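Local coordinates for protein agrin (Gallus gallus, PDB 1PZ7) that probably acts as an extracellular-matrix signalling protein of the basal lamina, its laminin G domain binding calcium and its function being modulated by alternative splicing, at residues Tyr77-Met90 / His162-Gly174. Sequence-based numbering, arbitrary orientation.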
loop_
_atom_site.group_PDB
_atom_site.type_symbol
_atom_site.label_atom_id
_atom_site.label_comp_id
_atom_site.label_asym_id
_atom_site.label_seq_id
_atom_site.Cartn_x
_atom_site.Cartn_y
_atom_site.Cartn_z
ATOM N N TYR A 77 -9.425 3.664 4.875
ATOM C CA TYR A 77 -8.344 2.977 4.194
ATOM C C TYR A 77 -7.317 3.958 3.689
ATOM O O TYR A 77 -7.601 5.137 3.525
ATOM C CB TYR A 77 -8.881 2.179 2.998
ATOM C CG TYR A 77 -9.602 3.042 1.992
ATOM C CD1 TYR A 77 -8.919 3.619 0.925
ATOM C CD2 TYR A 77 -10.952 3.307 2.123
ATOM C CE1 TYR A 77 -9.572 4.426 0.015
ATOM C CE2 TYR A 77 -11.612 4.107 1.222
ATOM C CZ TYR A 77 -10.917 4.666 0.173
ATOM O OH TYR A 77 -11.593 5.470 -0.719
ATOM N N ILE A 78 -6.114 3.451 3.477
ATOM C CA ILE A 78 -5.075 4.170 2.764
ATOM C C ILE A 78 -4.464 3.105 1.865
ATOM O O ILE A 78 -4.191 1.983 2.305
ATOM C CB ILE A 78 -4.051 4.862 3.697
ATOM C CG1 ILE A 78 -3.034 5.658 2.878
ATOM C CG2 ILE A 78 -3.336 3.866 4.588
ATOM C CD1 ILE A 78 -2.291 6.684 3.703
ATOM N N ALA A 79 -4.305 3.430 0.589
ATOM C CA ALA A 79 -3.829 2.451 -0.367
ATOM C C ALA A 79 -2.911 3.060 -1.404
ATOM O O ALA A 79 -3.009 4.250 -1.711
ATOM C CB ALA A 79 -5.008 1.794 -1.058
ATOM N N LEU A 80 -2.020 2.222 -1.928
ATOM C CA LEU A 80 -1.148 2.568 -3.042
ATOM C C LEU A 80 -1.536 1.666 -4.200
ATOM O O LEU A 80 -1.727 0.462 -4.019
ATOM C CB LEU A 80 0.318 2.333 -2.691
ATOM C CG LEU A 80 0.847 3.163 -1.526
ATOM C CD1 LEU A 80 2.289 2.806 -1.216
ATOM C CD2 LEU A 80 0.712 4.644 -1.835
ATOM N N ALA A 81 -1.647 2.234 -5.391
ATOM C CA ALA A 81 -2.027 1.458 -6.559
ATOM C C ALA A 81 -1.415 2.073 -7.789
ATOM O O ALA A 81 -1.112 3.259 -7.803
ATOM C CB ALA A 81 -3.538 1.430 -6.703
ATOM N N ILE A 82 -1.233 1.259 -8.818
ATOM C CA ILE A 82 -0.813 1.755 -10.113
ATOM C C ILE A 82 -2.110 1.965 -10.872
ATOM O O ILE A 82 -2.871 1.020 -11.055
ATOM C CB ILE A 82 0.075 0.733 -10.835
ATOM C CG1 ILE A 82 1.320 0.406 -10.001
ATOM C CG2 ILE A 82 0.476 1.266 -12.206
ATOM C CD1 ILE A 82 2.165 -0.728 -10.575
ATOM N N VAL A 83 -2.379 3.201 -11.268
ATOM C CA VAL A 83 -3.598 3.524 -11.988
ATOM C C VAL A 83 -3.206 4.216 -13.275
ATOM O O VAL A 83 -2.622 5.299 -13.256
ATOM C CB VAL A 83 -4.512 4.446 -11.168
ATOM C CG1 VAL A 83 -5.737 4.845 -11.978
ATOM C CG2 VAL A 83 -4.913 3.768 -9.865
ATOM N N ASP A 84 -3.532 3.587 -14.397
ATOM C CA ASP A 84 -3.186 4.120 -15.706
ATOM C C ASP A 84 -1.693 4.455 -15.809
ATOM O O ASP A 84 -1.317 5.485 -16.371
ATOM C CB ASP A 84 -4.036 5.359 -16.025
ATOM C CG ASP A 84 -5.523 5.052 -16.113
ATOM O OD1 ASP A 84 -5.889 3.926 -16.500
ATOM O OD2 ASP A 84 -6.406 5.890 -15.825
ATOM N N GLY A 85 -0.848 3.585 -15.263
ATOM C CA GLY A 85 0.594 3.722 -15.400
ATOM C C GLY A 85 1.338 4.562 -14.379
ATOM O O GLY A 85 2.562 4.697 -14.468
ATOM N N PHE A 86 0.618 5.118 -13.412
ATOM C CA PHE A 86 1.238 5.952 -12.394
ATOM C C PHE A 86 0.813 5.525 -11.003
ATOM O O PHE A 86 -0.343 5.173 -10.769
ATOM C CB PHE A 86 0.870 7.419 -12.620
ATOM C CG PHE A 86 1.428 7.993 -13.895
ATOM C CD1 PHE A 86 0.687 7.968 -15.065
ATOM C CD2 PHE A 86 2.700 8.546 -13.923
ATOM C CE1 PHE A 86 1.199 8.486 -16.239
ATOM C CE2 PHE A 86 3.215 9.073 -15.096
ATOM C CZ PHE A 86 2.465 9.040 -16.252
ATOM N N VAL A 87 1.754 5.549 -10.074
ATOM C CA VAL A 87 1.413 5.229 -8.707
ATOM C C VAL A 87 0.583 6.367 -8.140
ATOM O O VAL A 87 0.850 7.547 -8.391
ATOM C CB VAL A 87 2.663 5.053 -7.827
ATOM C CG1 VAL A 87 2.269 4.813 -6.367
ATOM C CG2 VAL A 87 3.520 3.908 -8.336
ATOM N N GLN A 88 -0.452 6.010 -7.394
ATOM C CA GLN A 88 -1.213 7.008 -6.684
ATOM C C GLN A 88 -1.562 6.496 -5.303
ATOM O O GLN A 88 -1.676 5.288 -5.077
ATOM C CB GLN A 88 -2.461 7.424 -7.454
ATOM C CG GLN A 88 -3.522 6.365 -7.597
ATOM C CD GLN A 88 -4.759 6.905 -8.291
ATOM O OE1 GLN A 88 -5.888 6.641 -7.864
ATOM N NE2 GLN A 88 -4.553 7.672 -9.350
ATOM N N MET A 89 -1.696 7.429 -4.377
ATOM C CA MET A 89 -2.111 7.126 -3.026
ATOM C C MET A 89 -3.515 7.666 -2.859
ATOM O O MET A 89 -3.848 8.739 -3.364
ATOM C CB MET A 89 -1.176 7.766 -2.015
ATOM C CG MET A 89 -1.583 7.500 -0.587
ATOM S SD MET A 89 -0.320 7.900 0.622
ATOM C CE MET A 89 -0.125 9.637 0.334
ATOM N N MET A 90 -4.341 6.910 -2.154
ATOM C CA MET A 90 -5.710 7.290 -1.908
ATOM C C MET A 90 -6.040 6.936 -0.474
ATOM O O MET A 90 -5.650 5.880 0.003
ATOM C CB MET A 90 -6.615 6.521 -2.869
ATOM C CG MET A 90 -8.068 6.825 -2.773
ATOM S SD MET A 90 -8.911 6.083 -4.193
ATOM C CE MET A 90 -10.315 7.121 -4.267
ATOM N N HIS A 162 -15.359 -1.596 -5.627
ATOM C CA HIS A 162 -16.342 -1.338 -6.661
ATOM C C HIS A 162 -16.482 0.168 -6.816
ATOM O O HIS A 162 -16.776 0.666 -7.899
ATOM C CB HIS A 162 -17.679 -1.975 -6.291
ATOM C CG HIS A 162 -17.628 -3.468 -6.222
ATOM N ND1 HIS A 162 -18.703 -4.236 -5.832
ATOM C CD2 HIS A 162 -16.623 -4.336 -6.488
ATOM C CE1 HIS A 162 -18.365 -5.513 -5.867
ATOM N NE2 HIS A 162 -17.109 -5.601 -6.264
ATOM N N LYS A 163 -16.248 0.884 -5.722
ATOM C CA LYS A 163 -16.331 2.337 -5.713
ATOM C C LYS A 163 -15.058 2.991 -6.241
ATOM O O LYS A 163 -14.962 4.214 -6.263
ATOM C CB LYS A 163 -16.599 2.834 -4.286
ATOM C CG LYS A 163 -15.425 2.666 -3.316
ATOM C CD LYS A 163 -15.802 3.142 -1.912
ATOM C CE LYS A 163 -14.695 2.921 -0.898
ATOM N NZ LYS A 163 -15.147 3.306 0.472
ATOM N N LEU A 164 -14.081 2.182 -6.657
ATOM C CA LEU A 164 -12.781 2.699 -7.080
ATOM C C LEU A 164 -12.395 2.312 -8.505
ATOM O O LEU A 164 -13.010 1.440 -9.111
ATOM C CB LEU A 164 -11.706 2.170 -6.128
ATOM C CG LEU A 164 -11.912 2.481 -4.648
ATOM C CD1 LEU A 164 -10.909 1.718 -3.817
ATOM C CD2 LEU A 164 -11.785 3.956 -4.391
ATOM N N PRO A 165 -11.365 2.964 -9.042
ATOM C CA PRO A 165 -10.825 2.571 -10.343
ATOM C C PRO A 165 -10.496 1.075 -10.364
ATOM O O PRO A 165 -10.135 0.502 -9.334
ATOM C CB PRO A 165 -9.556 3.419 -10.465
ATOM C CG PRO A 165 -9.836 4.621 -9.646
ATOM C CD PRO A 165 -10.657 4.129 -8.486
ATOM N N LYS A 166 -10.610 0.463 -11.535
ATOM C CA LYS A 166 -10.400 -0.975 -11.686
ATOM C C LYS A 166 -9.068 -1.464 -11.131
ATOM O O LYS A 166 -8.956 -2.611 -10.708
ATOM C CB LYS A 166 -10.536 -1.383 -13.156
ATOM C CG LYS A 166 -11.938 -1.769 -13.552
ATOM C CD LYS A 166 -12.397 -3.015 -12.811
ATOM C CE LYS A 166 -13.810 -3.397 -13.173
ATOM N NZ LYS A 166 -14.275 -4.574 -12.384
ATOM N N ALA A 167 -8.064 -0.599 -11.129
ATOM C CA ALA A 167 -6.744 -0.978 -10.630
ATOM C C ALA A 167 -6.800 -1.540 -9.215
ATOM O O ALA A 167 -6.027 -2.429 -8.853
ATOM C CB ALA A 167 -5.811 0.222 -10.669
ATOM N N TYR A 168 -7.715 -1.024 -8.405
ATOM C CA TYR A 168 -7.820 -1.459 -7.014
ATOM C C TYR A 168 -8.340 -2.896 -6.862
ATOM O O TYR A 168 -8.166 -3.503 -5.802
ATOM C CB TYR A 168 -8.656 -0.457 -6.219
ATOM C CG TYR A 168 -7.940 0.862 -6.093
ATOM C CD1 TYR A 168 -8.028 1.819 -7.097
ATOM C CD2 TYR A 168 -7.135 1.135 -4.999
ATOM C CE1 TYR A 168 -7.354 3.018 -6.998
ATOM C CE2 TYR A 168 -6.456 2.326 -4.890
ATOM C CZ TYR A 168 -6.566 3.272 -5.895
ATOM O OH TYR A 168 -5.884 4.460 -5.790
ATOM N N SER A 169 -8.938 -3.445 -7.919
ATOM C CA SER A 169 -9.428 -4.827 -7.905
ATOM C C SER A 169 -8.518 -5.719 -8.737
ATOM O O SER A 169 -8.836 -6.876 -9.007
ATOM C CB SER A 169 -10.847 -4.903 -8.470
ATOM O OG SER A 169 -11.726 -4.049 -7.761
ATOM N N THR A 170 -7.384 -5.164 -9.146
ATOM C CA THR A 170 -6.437 -5.854 -9.995
ATOM C C THR A 170 -5.208 -6.257 -9.202
ATOM O O THR A 170 -4.540 -5.417 -8.624
ATOM C CB THR A 170 -6.018 -4.919 -11.139
ATOM O OG1 THR A 170 -7.180 -4.493 -11.869
ATOM C CG2 THR A 170 -5.156 -5.652 -12.159
ATOM N N GLY A 171 -4.903 -7.547 -9.178
ATOM C CA GLY A 171 -3.729 -8.021 -8.475
ATOM C C GLY A 171 -2.460 -7.483 -9.104
ATOM O O GLY A 171 -2.345 -7.414 -10.322
ATOM N N PHE A 172 -1.513 -7.085 -8.265
ATOM C CA PHE A 172 -0.238 -6.574 -8.734
ATOM C C PHE A 172 0.568 -7.680 -9.398
ATOM O O PHE A 172 0.645 -8.794 -8.886
ATOM C CB PHE A 172 0.563 -6.025 -7.557
ATOM C CG PHE A 172 1.947 -5.575 -7.918
ATOM C CD1 PHE A 172 3.050 -6.230 -7.411
ATOM C CD2 PHE A 172 2.148 -4.485 -8.743
ATOM C CE1 PHE A 172 4.332 -5.815 -7.727
ATOM C CE2 PHE A 172 3.427 -4.065 -9.068
ATOM C CZ PHE A 172 4.522 -4.735 -8.555
ATOM N N ILE A 173 1.161 -7.371 -10.547
ATOM C CA ILE A 173 2.083 -8.295 -11.198
ATOM C C ILE A 173 3.433 -7.597 -11.244
ATOM O O ILE A 173 3.573 -6.535 -11.855
ATOM C CB ILE A 173 1.629 -8.675 -12.614
ATOM C CG1 ILE A 173 0.286 -9.403 -12.552
ATOM C CG2 ILE A 173 2.704 -9.547 -13.279
ATOM C CD1 ILE A 173 -0.318 -9.717 -13.904
ATOM N N GLY A 174 4.422 -8.178 -10.582
ATOM C CA GLY A 174 5.743 -7.583 -10.526
ATOM C C GLY A 174 6.472 -8.057 -9.289
ATOM O O GLY A 174 6.146 -9.103 -8.726
HETATM O O HOH W 1 -14.206 5.958 0.100
HETATM O O HOH W 2 -3.941 4.255 -4.151
#
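Tyr168 lays its ring against the hairpin of strands 77-83 and 86-92, part of one sheet of the laminin G β-sandwich, and so docks the loop that leads into strand 175-181 on that sheet's outer surface. Ala81 CB sits over one face of the Tyr168 ring in a CH-π contact, 3.8 Å from its centroid and offset toward the rim, while Ala79 CB lies at the ring edge. Met90 SD approaches the Tyr168 ring obliquely in a Met-aromatic contact, 4.7 Å from its centroid. The phenol also reaches the backbone through a water: Tyr168 OH donates to it at 2.6 Å, and the water passes its own two hydrogens to Ala79 O and Gln88 O, so both acceptors on neighbouring strands are tied to one hydroxyl. Val83 CG2 packs on Ala167 CB at 3.7 Å, and its CG1 meets Pro165. At the other end of the contact, Met90 extends toward the loop, CG anti to the backbone N (chi1 -178°), until CE presses tightly on Leu164 CD2, 3.5 Å away. Leu164 also touches Trp67 of strand 63-68, whose ring stacks with Tyr77. Near the Val83-Phe86 type I' turn, Ile82 CD1 reaches the edge of the Phe172 ring, and both side chains also touch Thr58 of strand 45-58 in the second sheet. Within the loop, a 3-10 turn at 166-169 presents Tyr168; Lys166 O there accepts from Ser169 N and Thr170 OG1 on opposite faces of its carbonyl plane, the hydroxyl lying 2.8 Å from Lys166 O.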